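PDB 4OPW: uncharacterized protein from Parabacteroides merdae ATCC 43184, which is of unknown function but is a putative adhesin, probably taking part in cell adhesion through a beta-helical domain related to the head domains of autotransporter adhesins. Local coordinates for residues H42-V47 against I80-S85; N140-E145 against N162-N167; F99-P104 against V120-K125; D149-S154 against A171-T176. All coordinates share one frame; numbering follows the deposited sequence.

All four contacts pair neighbouring strands of one elongated beta-helix within the adhesin-like domain. Along the chain, interaction 1 closes first, then interaction 3. Interactions 2 and 4 follow and alternate, because strand 150-156 lies between strands 139-147 and 159-163. Interactions 3 and 2 have centres 10 Å apart and share a parallel face, where Val142 pairs with Val120 and Leu122. Interaction 4 lies in the other long sheet, with its centre 13 Å from that of interaction 2; Leu163 bridges them across the core by touching Leu151. Interaction 1, antiparallel, is 31 Å from interaction 4 between centres. The set samples the start and middle of a repetitive, stacked scaffold.

Interaction 1. Residues H42-V47 against I80-S85; sequences HIEITV and IVKTNS
The carbonyl oxygen of His42 receives the shortest polar bond of this contact: Thr83 OG1 donates to His42 O over 2.7 Å. The hydroxyl stands opposite the backbone N of Thr83 (chi1 -167°), which turns it toward the facing strand. Thr83 CA adds a CA-H...O contact to His42 O at 3.3 Å. Next to it, Asn84 OD1 accepts a bond from His42 N at 3.1 Å. The ND2 of the same amide is held by Ser37 and Ser39, so the group is fixed from both ends. Beyond this point the two strands pair through their backbones, antiparallel at 175°. Glu44 N meets Lys82 O at 2.8 Å, and Thr46 with Ile80 forms the next hydrogen-bonded pair. This is the N-terminal end of the beta-helix. Strand 42-46 lies between strand 11-17 and strand 80-85, both antiparallel to it, while strand 80-85 runs parallel to strand 31-36. On the buried face Val81 uses both methyls. Its CG1 meets Ile43 CD1 at 3.8 Å, and Val81 CG2 lies 3.7 Å from Ile45 CD1. Ile57 of strand 55-60 packs on both isoleucines. On the opposite face Glu44 and Lys82 extend together, and Glu44 OE1 rests 3.6 Å from Lys82 CD. Their charged ends do not touch, since Glu44 OE1 and Lys82 NZ are 4.8 Å apart. Thr46 packs its CB against Ile80, and its hydroxyl bonds to Thr13.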
loop_
_atom_site.group_PDB
_atom_site.type_symbol
_atom_site.label_atom_id
_atom_site.label_comp_id
_atom_site.label_asym_id
_atom_site.label_seq_id
_atom_site.Cartn_x
_atom_site.Cartn_y
_atom_site.Cartn_z
ATOM N N HIS A 42 16.155 -2.361 15.041
ATOM C CA HIS A 42 16.075 -3.779 15.352
ATOM C C HIS A 42 15.072 -4.450 14.432
ATOM O O HIS A 42 14.205 -3.785 13.850
ATOM C CB HIS A 42 15.675 -4.021 16.821
ATOM C CG HIS A 42 16.757 -3.696 17.802
ATOM N ND1 HIS A 42 16.873 -2.434 18.351
ATOM C CD2 HIS A 42 17.723 -4.490 18.321
ATOM C CE1 HIS A 42 17.914 -2.487 19.173
ATOM N NE2 HIS A 42 18.465 -3.699 19.184
ATOM N N ILE A 43 15.181 -5.782 14.326
ATOM C CA ILE A 43 14.212 -6.608 13.617
ATOM C C ILE A 43 13.845 -7.760 14.553
ATOM O O ILE A 43 14.720 -8.421 15.120
ATOM C CB ILE A 43 14.638 -7.050 12.195
ATOM C CG1 ILE A 43 13.467 -7.757 11.449
ATOM C CG2 ILE A 43 15.944 -7.869 12.180
ATOM C CD1 ILE A 43 13.578 -7.731 9.913
ATOM N N GLU A 44 12.543 -7.947 14.749
ATOM C CA GLU A 44 12.000 -8.985 15.607
ATOM C C GLU A 44 11.187 -9.930 14.735
ATOM O O GLU A 44 10.264 -9.492 14.034
ATOM C CB GLU A 44 11.155 -8.307 16.701
ATOM C CG GLU A 44 10.763 -9.216 17.842
ATOM C CD GLU A 44 10.137 -8.469 19.004
ATOM O OE1 GLU A 44 9.158 -7.723 18.780
ATOM O OE2 GLU A 44 10.615 -8.651 20.146
ATOM N N ILE A 45 11.565 -11.225 14.753
ATOM C CA ILE A 45 10.937 -12.276 13.950
ATOM C C ILE A 45 10.249 -13.284 14.841
ATOM O O ILE A 45 10.894 -13.855 15.731
ATOM C CB ILE A 45 11.987 -13.021 13.038
ATOM C CG1 ILE A 45 12.819 -12.070 12.160
ATOM C CG2 ILE A 45 11.353 -14.186 12.204
ATOM C CD1 ILE A 45 12.028 -11.298 11.050
ATOM N N THR A 46 8.961 -13.551 14.555
ATOM C CA THR A 46 8.199 -14.625 15.190
ATOM C C THR A 46 7.846 -15.636 14.099
ATOM O O THR A 46 7.180 -15.283 13.114
ATOM C CB THR A 46 6.944 -14.110 15.925
ATOM O OG1 THR A 46 7.341 -13.112 16.848
ATOM C CG2 THR A 46 6.206 -15.229 16.674
ATOM N N VAL A 47 8.275 -16.883 14.276
ATOM C CA VAL A 47 7.992 -17.964 13.327
ATOM C C VAL A 47 8.164 -19.285 14.096
ATOM O O VAL A 47 8.692 -19.266 15.212
ATOM C CB VAL A 47 8.909 -17.837 12.054
ATOM C CG1 VAL A 47 10.371 -18.215 12.356
ATOM C CG2 VAL A 47 8.360 -18.642 10.871
ATOM N N ILE A 80 5.725 -13.231 11.738
ATOM C CA ILE A 80 5.581 -11.830 12.126
ATOM C C ILE A 80 6.933 -11.146 12.068
ATOM O O ILE A 80 7.922 -11.678 12.566
ATOM C CB ILE A 80 4.956 -11.665 13.558
ATOM C CG1 ILE A 80 3.666 -12.510 13.747
ATOM C CG2 ILE A 80 4.697 -10.164 13.892
ATOM C CD1 ILE A 80 3.163 -12.541 15.241
ATOM N N VAL A 81 6.957 -9.956 11.461
ATOM C CA VAL A 81 8.139 -9.110 11.373
ATOM C C VAL A 81 7.810 -7.790 12.072
ATOM O O VAL A 81 6.772 -7.182 11.786
ATOM C CB VAL A 81 8.597 -8.889 9.905
ATOM C CG1 VAL A 81 9.798 -7.927 9.833
ATOM C CG2 VAL A 81 8.939 -10.218 9.244
ATOM N N LYS A 82 8.661 -7.367 13.021
ATOM C CA LYS A 82 8.526 -6.067 13.668
ATOM C C LYS A 82 9.859 -5.335 13.493
ATOM O O LYS A 82 10.876 -5.821 13.981
ATOM C CB LYS A 82 8.137 -6.188 15.150
ATOM C CG LYS A 82 7.885 -4.815 15.784
ATOM C CD LYS A 82 7.565 -4.892 17.269
ATOM C CE LYS A 82 7.749 -3.543 17.915
ATOM N NZ LYS A 82 7.026 -3.437 19.206
ATOM N N THR A 83 9.874 -4.189 12.776
ATOM C CA THR A 83 11.159 -3.501 12.572
ATOM C C THR A 83 10.946 -1.987 12.464
ATOM O O THR A 83 9.810 -1.515 12.434
ATOM C CB THR A 83 11.896 -4.091 11.347
ATOM O OG1 THR A 83 13.248 -3.640 11.324
ATOM C CG2 THR A 83 11.187 -3.806 10.027
ATOM N N ASN A 84 12.036 -1.232 12.443
ATOM C CA ASN A 84 11.981 0.221 12.356
ATOM C C ASN A 84 13.157 0.742 11.530
ATOM O O ASN A 84 14.186 0.058 11.399
ATOM C CB ASN A 84 11.990 0.862 13.777
ATOM C CG ASN A 84 13.319 0.767 14.488
ATOM O OD1 ASN A 84 13.779 -0.328 14.836
ATOM N ND2 ASN A 84 13.982 1.914 14.706
ATOM N N SER A 85 13.015 1.967 11.012
ATOM C CA SER A 85 14.074 2.658 10.290
ATOM C C SER A 85 13.848 4.150 10.404
ATOM O O SER A 85 12.730 4.583 10.681
ATOM C CB SER A 85 14.120 2.225 8.828
ATOM O OG SER A 85 13.043 2.765 8.085
#

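Interaction 2. Residues N140-E145 against N162-N167; sequences NMVVNE and NLKAGN
Segments 140-145 and 162-167 run parallel, with Val142 beside Asn162 and Val143 beside Leu163, and three backbone bonds join them. Asn162 N donates to Met141 O at 2.8 Å. Val143 N reaches Asn162 O at 2.9 Å, and Lys164 N reaches Val143 O at 2.9 Å. The last two are close to straight at the acceptor, 170° at each oxygen. After Val143 and Leu163 both chains bend together. They stay close, and Glu145 CA makes a CA-H...O contact to Ala165 O at 3.4 Å. On the inner face Val143 and Leu163 extend into the core next to each other. Leu163 CD2 fits against both CB and CG2 of Val143, 3.8 Å from CB. On the outer face Lys164 CG sits next to its backbone N (chi1 -69°), and the straight chain points back along strand 139-147, past Asn144 to Val142. Lys164 CE touches Val142 CG1 at 3.7 Å, the two side chains crossing at an angle. The bond from Lys164 NZ to Asn144 OD1 is weak, at 3.4 Å. The firmer polar partner of Asn144 is Lys123 O, bonded by ND2. Asn144 thus ties its coil to the one before it, and weakly to the one after. Strand 119-122 flanks strand 139-147 on its other edge, with Leu122 against Val143. Inside the coil the selenomethionine Met141 and Leu163 both touch Leu133 of strand 130-136, and Leu163 continues to Leu151 of strand 150-156.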
loop_
_atom_site.group_PDB
_atom_site.type_symbol
_atom_site.label_atom_id
_atom_site.label_comp_id
_atom_site.label_asym_id
_atom_site.label_seq_id
_atom_site.Cartn_x
_atom_site.Cartn_y
_atom_site.Cartn_z
ATOM N N ASN A 140 -5.568 -4.620 -1.065
ATOM C CA ASN A 140 -6.344 -3.543 -0.454
ATOM C C ASN A 140 -5.440 -2.624 0.320
ATOM O O ASN A 140 -4.503 -3.074 0.990
ATOM C CB ASN A 140 -7.420 -4.127 0.468
ATOM C CG ASN A 140 -8.454 -4.940 -0.266
ATOM O OD1 ASN A 140 -9.291 -4.403 -0.994
ATOM N ND2 ASN A 140 -8.383 -6.251 -0.162
HETATM N N MSE A 141 -5.733 -1.332 0.266
HETATM C CA MSE A 141 -4.944 -0.383 1.017
HETATM C C MSE A 141 -5.841 0.562 1.800
HETATM O O MSE A 141 -6.882 0.989 1.295
HETATM C CB MSE A 141 -4.028 0.407 0.091
HETATM C CG MSE A 141 -2.921 1.096 0.830
HETATM SE SE MSE A 141 -1.895 1.989 -0.551
HETATM C CE MSE A 141 -1.284 0.751 -1.497
ATOM N N VAL A 142 -5.470 0.835 3.058
ATOM C CA VAL A 142 -6.214 1.758 3.915
ATOM C C VAL A 142 -5.227 2.797 4.455
ATOM O O VAL A 142 -4.277 2.431 5.160
ATOM C CB VAL A 142 -7.005 1.070 5.066
ATOM C CG1 VAL A 142 -7.802 2.103 5.871
ATOM C CG2 VAL A 142 -7.921 -0.041 4.534
ATOM N N VAL A 143 -5.475 4.077 4.157
ATOM C CA VAL A 143 -4.650 5.192 4.620
ATOM C C VAL A 143 -5.539 6.069 5.491
ATOM O O VAL A 143 -6.492 6.674 4.990
ATOM C CB VAL A 143 -3.982 5.982 3.448
ATOM C CG1 VAL A 143 -3.123 7.124 3.985
ATOM C CG2 VAL A 143 -3.137 5.048 2.548
ATOM N N ASN A 144 -5.264 6.106 6.798
ATOM C CA ASN A 144 -6.108 6.843 7.736
ATOM C C ASN A 144 -6.069 8.362 7.531
ATOM O O ASN A 144 -7.109 9.017 7.666
ATOM C CB ASN A 144 -5.738 6.509 9.185
ATOM C CG ASN A 144 -6.233 5.151 9.650
ATOM O OD1 ASN A 144 -6.934 4.418 8.934
ATOM N ND2 ASN A 144 -5.900 4.796 10.874
ATOM N N GLU A 145 -4.896 8.924 7.235
ATOM C CA GLU A 145 -4.766 10.377 7.090
ATOM C C GLU A 145 -3.516 10.697 6.291
ATOM O O GLU A 145 -2.444 10.172 6.611
ATOM C CB GLU A 145 -4.697 11.050 8.478
ATOM C CG GLU A 145 -4.820 12.565 8.419
ATOM C CD GLU A 145 -4.574 13.314 9.714
ATOM O OE1 GLU A 145 -4.263 12.673 10.743
ATOM O OE2 GLU A 145 -4.693 14.559 9.692
ATOM N N ASN A 162 -8.562 2.894 0.035
ATOM C CA ASN A 162 -9.406 3.709 0.906
ATOM C C ASN A 162 -8.551 4.767 1.579
ATOM O O ASN A 162 -7.698 4.440 2.399
ATOM C CB ASN A 162 -10.119 2.822 1.936
ATOM C CG ASN A 162 -11.067 3.551 2.857
ATOM O OD1 ASN A 162 -11.296 4.753 2.740
ATOM N ND2 ASN A 162 -11.613 2.828 3.823
ATOM N N LEU A 163 -8.768 6.033 1.205
ATOM C CA LEU A 163 -8.050 7.207 1.734
ATOM C C LEU A 163 -9.048 7.944 2.586
ATOM O O LEU A 163 -9.910 8.646 2.066
ATOM C CB LEU A 163 -7.506 8.087 0.591
ATOM C CG LEU A 163 -6.706 7.392 -0.524
ATOM C CD1 LEU A 163 -6.250 8.403 -1.564
ATOM C CD2 LEU A 163 -5.479 6.642 0.046
ATOM N N LYS A 164 -9.023 7.663 3.881
ATOM C CA LYS A 164 -10.030 8.127 4.841
ATOM C C LYS A 164 -10.095 9.642 5.058
ATOM O O LYS A 164 -11.193 10.174 5.230
ATOM C CB LYS A 164 -9.800 7.459 6.197
ATOM C CG LYS A 164 -10.093 5.958 6.193
ATOM C CD LYS A 164 -10.050 5.407 7.606
ATOM C CE LYS A 164 -10.488 3.966 7.676
ATOM N NZ LYS A 164 -10.128 3.345 8.978
ATOM N N ALA A 165 -8.948 10.331 5.106
ATOM C CA ALA A 165 -8.916 11.764 5.405
ATOM C C ALA A 165 -7.674 12.413 4.887
ATOM O O ALA A 165 -6.664 11.744 4.689
ATOM C CB ALA A 165 -8.986 11.973 6.926
ATOM N N GLY A 166 -7.726 13.734 4.748
ATOM C CA GLY A 166 -6.540 14.472 4.352
ATOM C C GLY A 166 -6.666 15.462 3.225
ATOM O O GLY A 166 -7.770 15.883 2.861
ATOM N N ASN A 167 -5.499 15.855 2.696
ATOM C CA ASN A 167 -5.361 16.874 1.669
ATOM C C ASN A 167 -4.244 16.587 0.702
ATOM O O ASN A 167 -3.185 16.124 1.099
ATOM C CB ASN A 167 -5.075 18.240 2.340
ATOM C CG ASN A 167 -6.213 18.787 3.167
ATOM O OD1 ASN A 167 -7.046 19.570 2.680
ATOM N ND2 ASN A 167 -6.248 18.412 4.438
#

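Interaction 3. Residues F99-P104 against V120-K125; sequences FIANSP and VQLKQK
Phe99 opens the contact from both backbone and ring. Its carbonyl oxygen Phe99 O accepts Gln121 N at 2.8 Å. Phe99 lies on the inner face; with CG trans to its N (chi1 -180°) the ring lies beside Val120 and Leu122. Phe99 CE2 lies 4.1 Å from Leu122 CD2, which sits at the ring edge near its plane, and Phe99 CD2 touches Val120 CG1. Ile100 points to the other, outer face. It runs next to Gln121, and Ile100 CG1 comes within 3.5 Å of Gln121 OE1. Ile100 CG2 packs against CD and CE of Lys123. Ala101 returns to the core. Ala101 N bonds to Gln121 O at 2.9 Å, and Ala101 CB touches Leu122 CD2 at 3.8 Å. This leucine methyl therefore meets both Phe99 and Ala101. Ala101 O accepts Lys123 N at 3.2 Å, the last direct backbone bond before the chains separate. Asn102 runs alongside Lys123. A water bridges them, donating to Asn102 OD1 at 2.7 Å and accepting from Lys123 NZ at 2.8 Å. A second water joins Ser103 O to Gln124 N at the turn. The Ser103 hydroxyl bonds to Pro104 O and to the backbone of Gln36. Pro104 packs beside Gln124 and touches the backbone of Lys125. These two coils of the beta-helix thus differ in chemistry by region. The parallel strands are joined by direct bonds over an apolar core. At the corner, where the chains diverge at Asn102 and Lys123, two waters bridge polar groups that do not bond directly.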
loop_
_atom_site.group_PDB
_atom_site.type_symbol
_atom_site.label_atom_id
_atom_site.label_comp_id
_atom_site.label_asym_id
_atom_site.label_seq_id
_atom_site.Cartn_x
_atom_site.Cartn_y
_atom_site.Cartn_z
ATOM N N PHE A 99 0.878 -5.478 5.691
ATOM C CA PHE A 99 1.858 -4.434 6.013
ATOM C C PHE A 99 1.153 -3.381 6.849
ATOM O O PHE A 99 0.142 -2.834 6.411
ATOM C CB PHE A 99 2.527 -3.792 4.775
ATOM C CG PHE A 99 3.525 -2.729 5.177
ATOM C CD1 PHE A 99 4.843 -3.067 5.480
ATOM C CD2 PHE A 99 3.148 -1.391 5.264
ATOM C CE1 PHE A 99 5.766 -2.085 5.865
ATOM C CE2 PHE A 99 4.079 -0.404 5.625
ATOM C CZ PHE A 99 5.374 -0.764 5.951
ATOM N N ILE A 100 1.655 -3.124 8.054
ATOM C CA ILE A 100 1.068 -2.105 8.921
ATOM C C ILE A 100 2.132 -1.095 9.345
ATOM O O ILE A 100 3.154 -1.491 9.918
ATOM C CB ILE A 100 0.377 -2.718 10.185
ATOM C CG1 ILE A 100 -0.798 -3.685 9.825
ATOM C CG2 ILE A 100 -0.101 -1.610 11.127
ATOM C CD1 ILE A 100 -1.385 -4.467 11.024
ATOM N N ALA A 101 1.883 0.206 9.105
ATOM C CA ALA A 101 2.752 1.278 9.602
ATOM C C ALA A 101 2.090 1.813 10.884
ATOM O O ALA A 101 0.967 2.342 10.827
ATOM C CB ALA A 101 2.928 2.368 8.552
ATOM N N ASN A 102 2.742 1.600 12.037
ATOM C CA ASN A 102 2.232 1.988 13.366
ATOM C C ASN A 102 2.812 3.297 13.886
ATOM O O ASN A 102 2.842 3.551 15.098
ATOM C CB ASN A 102 2.493 0.874 14.365
ATOM C CG ASN A 102 1.533 -0.268 14.192
ATOM O OD1 ASN A 102 0.319 -0.065 14.074
ATOM N ND2 ASN A 102 2.055 -1.481 14.147
ATOM N N SER A 103 3.282 4.122 12.972
ATOM C CA SER A 103 3.826 5.436 13.292
ATOM C C SER A 103 3.440 6.399 12.209
ATOM O O SER A 103 3.172 5.953 11.091
ATOM C CB SER A 103 5.358 5.358 13.376
ATOM O OG SER A 103 5.912 5.287 12.069
ATOM N N PRO A 104 3.552 7.726 12.444
ATOM C CA PRO A 104 3.435 8.664 11.320
ATOM C C PRO A 104 4.586 8.409 10.340
ATOM O O PRO A 104 5.603 7.791 10.712
ATOM C CB PRO A 104 3.564 10.048 11.981
ATOM C CG PRO A 104 3.335 9.827 13.448
ATOM C CD PRO A 104 3.885 8.428 13.701
ATOM N N VAL A 120 -2.440 -3.353 3.049
ATOM C CA VAL A 120 -1.525 -2.296 3.506
ATOM C C VAL A 120 -2.334 -1.320 4.346
ATOM O O VAL A 120 -3.348 -0.814 3.876
ATOM C CB VAL A 120 -0.802 -1.569 2.329
ATOM C CG1 VAL A 120 -0.008 -0.342 2.829
ATOM C CG2 VAL A 120 0.093 -2.532 1.542
ATOM N N GLN A 121 -1.933 -1.111 5.603
ATOM C CA GLN A 121 -2.614 -0.178 6.497
ATOM C C GLN A 121 -1.629 0.857 7.016
ATOM O O GLN A 121 -0.696 0.507 7.748
ATOM C CB GLN A 121 -3.308 -0.889 7.675
ATOM C CG GLN A 121 -4.354 -1.940 7.272
ATOM C CD GLN A 121 -4.715 -2.786 8.463
ATOM O OE1 GLN A 121 -4.134 -3.843 8.707
ATOM N NE2 GLN A 121 -5.641 -2.319 9.249
ATOM N N LEU A 122 -1.816 2.131 6.624
ATOM C CA LEU A 122 -0.988 3.236 7.120
ATOM C C LEU A 122 -1.842 3.896 8.173
ATOM O O LEU A 122 -2.773 4.617 7.839
ATOM C CB LEU A 122 -0.528 4.180 5.997
ATOM C CG LEU A 122 0.090 3.496 4.740
ATOM C CD1 LEU A 122 0.485 4.531 3.701
ATOM C CD2 LEU A 122 1.278 2.554 5.095
ATOM N N LYS A 123 -1.638 3.505 9.439
ATOM C CA LYS A 123 -2.558 3.868 10.528
ATOM C C LYS A 123 -2.402 5.285 11.097
ATOM O O LYS A 123 -3.318 5.749 11.795
ATOM C CB LYS A 123 -2.459 2.839 11.665
ATOM C CG LYS A 123 -2.952 1.446 11.236
ATOM C CD LYS A 123 -3.187 0.543 12.430
ATOM C CE LYS A 123 -3.816 -0.768 12.041
ATOM N NZ LYS A 123 -3.955 -1.681 13.211
ATOM N N GLN A 124 -1.261 5.957 10.854
ATOM C CA GLN A 124 -1.040 7.313 11.379
ATOM C C GLN A 124 -0.670 8.271 10.249
ATOM O O GLN A 124 -0.408 7.831 9.122
ATOM C CB GLN A 124 -0.008 7.308 12.506
ATOM C CG GLN A 124 -0.577 6.720 13.808
ATOM C CD GLN A 124 0.454 6.548 14.897
ATOM O OE1 GLN A 124 0.726 5.440 15.353
ATOM N NE2 GLN A 124 1.027 7.631 15.365
ATOM N N LYS A 125 -0.719 9.582 10.517
ATOM C CA LYS A 125 -0.560 10.597 9.480
ATOM C C LYS A 125 0.683 10.390 8.594
ATOM O O LYS A 125 1.803 10.237 9.079
ATOM C CB LYS A 125 -0.576 12.020 10.067
ATOM C CG LYS A 125 -0.638 13.125 9.010
ATOM C CD LYS A 125 -0.688 14.508 9.651
ATOM C CE LYS A 125 -0.997 15.585 8.640
ATOM N NZ LYS A 125 -1.181 16.909 9.291
HETATM O O HOH W 1 -1.638 -1.753 14.692
HETATM O O HOH W 2 1.046 5.456 9.019
#

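Interaction 4. Residues D149-S154 against A171-T176; sequences DKLECS and ADYSIT. With EDO (1,2-ethanediol), chain E.
Three charged residues form a network on the outer face: Lys150, Glu152 and Asp172. Lys150 NZ forms a salt bridge with Asp172 OD2 at 2.9 Å and another with Glu152 OE2 at 2.8 Å. Asp172 OD2 is approached from above its plane, 62° out of it, whereas Glu152 OE2 uses its anti lone pair. Bends at chi2 and chi4 curl the lysine back to reach both. The two acids come within 4.5 Å between Glu152 OE2 and Asp172 OD2, and the ammonium group between them probably offsets their repulsion. Backbone hydrogen bonds follow the parallel register. Asp172 N donates to Leu151 O at 2.9 Å, Cys153 N to Asp172 O at 2.8 Å, and Ser174 N to Cys153 O. A water donates to Cys153 O and is hydrogen-bonded to Ser154 OG; in the conformer given it also bonds Ser174 OG across the strands. At the start of segment 149-154, Asp149 OD1 accepts a hydrogen bond from O2 of a 1,2-ethanediol, probably from the crystallisation liquor, which Glu127 also binds. Apolar contacts fill the inner face. Leu151 CB meets Ala171 CB, and Leu151 CD2 packs on Tyr173 CE1 at 4.0 Å. Cys153 CB lies at the ring edge of Tyr173, 3.6 Å from CD1. Leu163 of strand 159-163 packs on Leu151 from across the core. Parallel strands from successive coils, polar residues facing out and apolar ones stacked inside, are characteristic of a beta-helix, in keeping with the pectate-lyase-like clan to which this domain belongs.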
loop_
_atom_site.group_PDB
_atom_site.type_symbol
_atom_site.label_atom_id
_atom_site.label_comp_id
_atom_site.label_asym_id
_atom_site.label_seq_id
_atom_site.Cartn_x
_atom_site.Cartn_y
_atom_site.Cartn_z
ATOM N N ASP A 149 1.630 16.952 -1.559
ATOM C CA ASP A 149 1.539 17.908 -2.651
ATOM C C ASP A 149 0.928 17.161 -3.830
ATOM O O ASP A 149 -0.184 17.477 -4.236
ATOM C CB ASP A 149 2.902 18.537 -2.969
ATOM C CG ASP A 149 3.385 19.491 -1.892
ATOM O OD1 ASP A 149 2.543 20.233 -1.327
ATOM O OD2 ASP A 149 4.599 19.488 -1.602
ATOM N N LYS A 150 1.588 16.088 -4.293
ATOM C CA LYS A 150 1.100 15.255 -5.375
ATOM C C LYS A 150 0.644 13.900 -4.856
ATOM O O LYS A 150 1.403 13.219 -4.174
ATOM C CB LYS A 150 2.192 15.067 -6.448
ATOM C CG LYS A 150 1.725 14.265 -7.677
ATOM C CD LYS A 150 0.551 14.943 -8.446
ATOM C CE LYS A 150 -0.118 13.991 -9.407
ATOM N NZ LYS A 150 0.819 13.591 -10.507
ATOM N N LEU A 151 -0.588 13.505 -5.211
ATOM C CA LEU A 151 -1.143 12.184 -4.887
ATOM C C LEU A 151 -1.384 11.422 -6.179
ATOM O O LEU A 151 -1.998 11.961 -7.114
ATOM C CB LEU A 151 -2.455 12.333 -4.092
ATOM C CG LEU A 151 -3.257 11.074 -3.795
ATOM C CD1 LEU A 151 -2.456 10.091 -2.898
ATOM C CD2 LEU A 151 -4.571 11.445 -3.121
ATOM N N GLU A 152 -0.877 10.186 -6.251
ATOM C CA GLU A 152 -1.080 9.282 -7.380
ATOM C C GLU A 152 -1.657 8.008 -6.827
ATOM O O GLU A 152 -1.100 7.415 -5.896
ATOM C CB GLU A 152 0.193 9.049 -8.179
ATOM C CG GLU A 152 0.618 10.305 -8.933
ATOM C CD GLU A 152 2.022 10.289 -9.498
ATOM O OE1 GLU A 152 2.659 9.211 -9.483
ATOM O OE2 GLU A 152 2.493 11.361 -9.944
ATOM N N CYS A 153 -2.835 7.638 -7.361
ATOM C CA CYS A 153 -3.557 6.440 -6.983
ATOM C C CYS A 153 -3.904 5.677 -8.203
ATOM O O CYS A 153 -4.571 6.185 -9.111
ATOM C CB CYS A 153 -4.803 6.763 -6.175
ATOM S SG CYS A 153 -4.472 7.176 -4.456
ATOM N N SER A 154 -3.473 4.435 -8.222
ATOM C CA SER A 154 -3.807 3.584 -9.351
ATOM C C SER A 154 -4.170 2.177 -8.938
ATOM O O SER A 154 -3.535 1.591 -8.043
ATOM C CB SER A 154 -2.642 3.531 -10.329
ATOM O OG SER A 154 -2.138 4.834 -10.595
ATOM N N ALA A 171 -4.202 15.466 -7.558
ATOM C CA ALA A 171 -4.359 14.015 -7.470
ATOM C C ALA A 171 -4.653 13.421 -8.827
ATOM O O ALA A 171 -5.456 13.974 -9.587
ATOM C CB ALA A 171 -5.462 13.635 -6.481
ATOM N N ASP A 172 -3.996 12.288 -9.126
ATOM C CA ASP A 172 -4.243 11.498 -10.321
ATOM C C ASP A 172 -4.805 10.177 -9.856
ATOM O O ASP A 172 -4.092 9.414 -9.189
ATOM C CB ASP A 172 -2.973 11.296 -11.170
ATOM C CG ASP A 172 -2.403 12.528 -11.850
ATOM O OD1 ASP A 172 -3.153 13.511 -12.025
ATOM O OD2 ASP A 172 -1.220 12.490 -12.248
ATOM N N TYR A 173 -6.099 9.945 -10.123
ATOM C CA TYR A 173 -6.778 8.707 -9.751
ATOM C C TYR A 173 -7.027 7.893 -10.988
ATOM O O TYR A 173 -7.545 8.435 -11.978
ATOM C CB TYR A 173 -8.107 8.989 -9.040
ATOM C CG TYR A 173 -8.012 9.722 -7.723
ATOM C CD1 TYR A 173 -7.494 9.099 -6.594
ATOM C CD2 TYR A 173 -8.561 10.991 -7.571
ATOM C CE1 TYR A 173 -7.473 9.742 -5.357
ATOM C CE2 TYR A 173 -8.565 11.636 -6.335
ATOM C CZ TYR A 173 -8.008 11.010 -5.232
ATOM O OH TYR A 173 -8.026 11.614 -3.999
ATOM N N SER A 174 -6.662 6.599 -10.968
ATOM C CA SER A 174 -6.883 5.757 -12.141
ATOM C C SER A 174 -7.317 4.354 -11.745
ATOM O O SER A 174 -6.822 3.806 -10.762
ATOM C CB SER A 174 -5.626 5.683 -13.007
ATOM O OG SER A 174 -5.235 6.947 -13.514
ATOM N N ILE A 175 -8.291 3.801 -12.493
ATOM C CA ILE A 175 -8.801 2.427 -12.320
ATOM C C ILE A 175 -8.785 1.787 -13.700
ATOM O O ILE A 175 -9.363 2.358 -14.637
ATOM C CB ILE A 175 -10.198 2.295 -11.629
ATOM C CG1 ILE A 175 -10.176 2.834 -10.169
ATOM C CG2 ILE A 175 -10.705 0.812 -11.646
ATOM C CD1 ILE A 175 -11.517 3.252 -9.637
ATOM N N THR A 176 -8.166 0.590 -13.824
ATOM C CA THR A 176 -8.115 -0.126 -15.103
ATOM C C THR A 176 -8.603 -1.546 -14.854
ATOM O O THR A 176 -8.147 -2.177 -13.903
ATOM C CB THR A 176 -6.694 -0.067 -15.715
ATOM O OG1 THR A 176 -6.288 1.304 -15.819
ATOM C CG2 THR A 176 -6.634 -0.715 -17.095
HETATM C C1 EDO E . 3.370 18.143 2.930
HETATM O O1 EDO E . 3.194 19.398 3.573
HETATM C C2 EDO E . 3.335 18.338 1.406
HETATM O O2 EDO E . 2.130 19.001 1.042
HETATM O O HOH W 3 -3.146 7.427 -11.283
#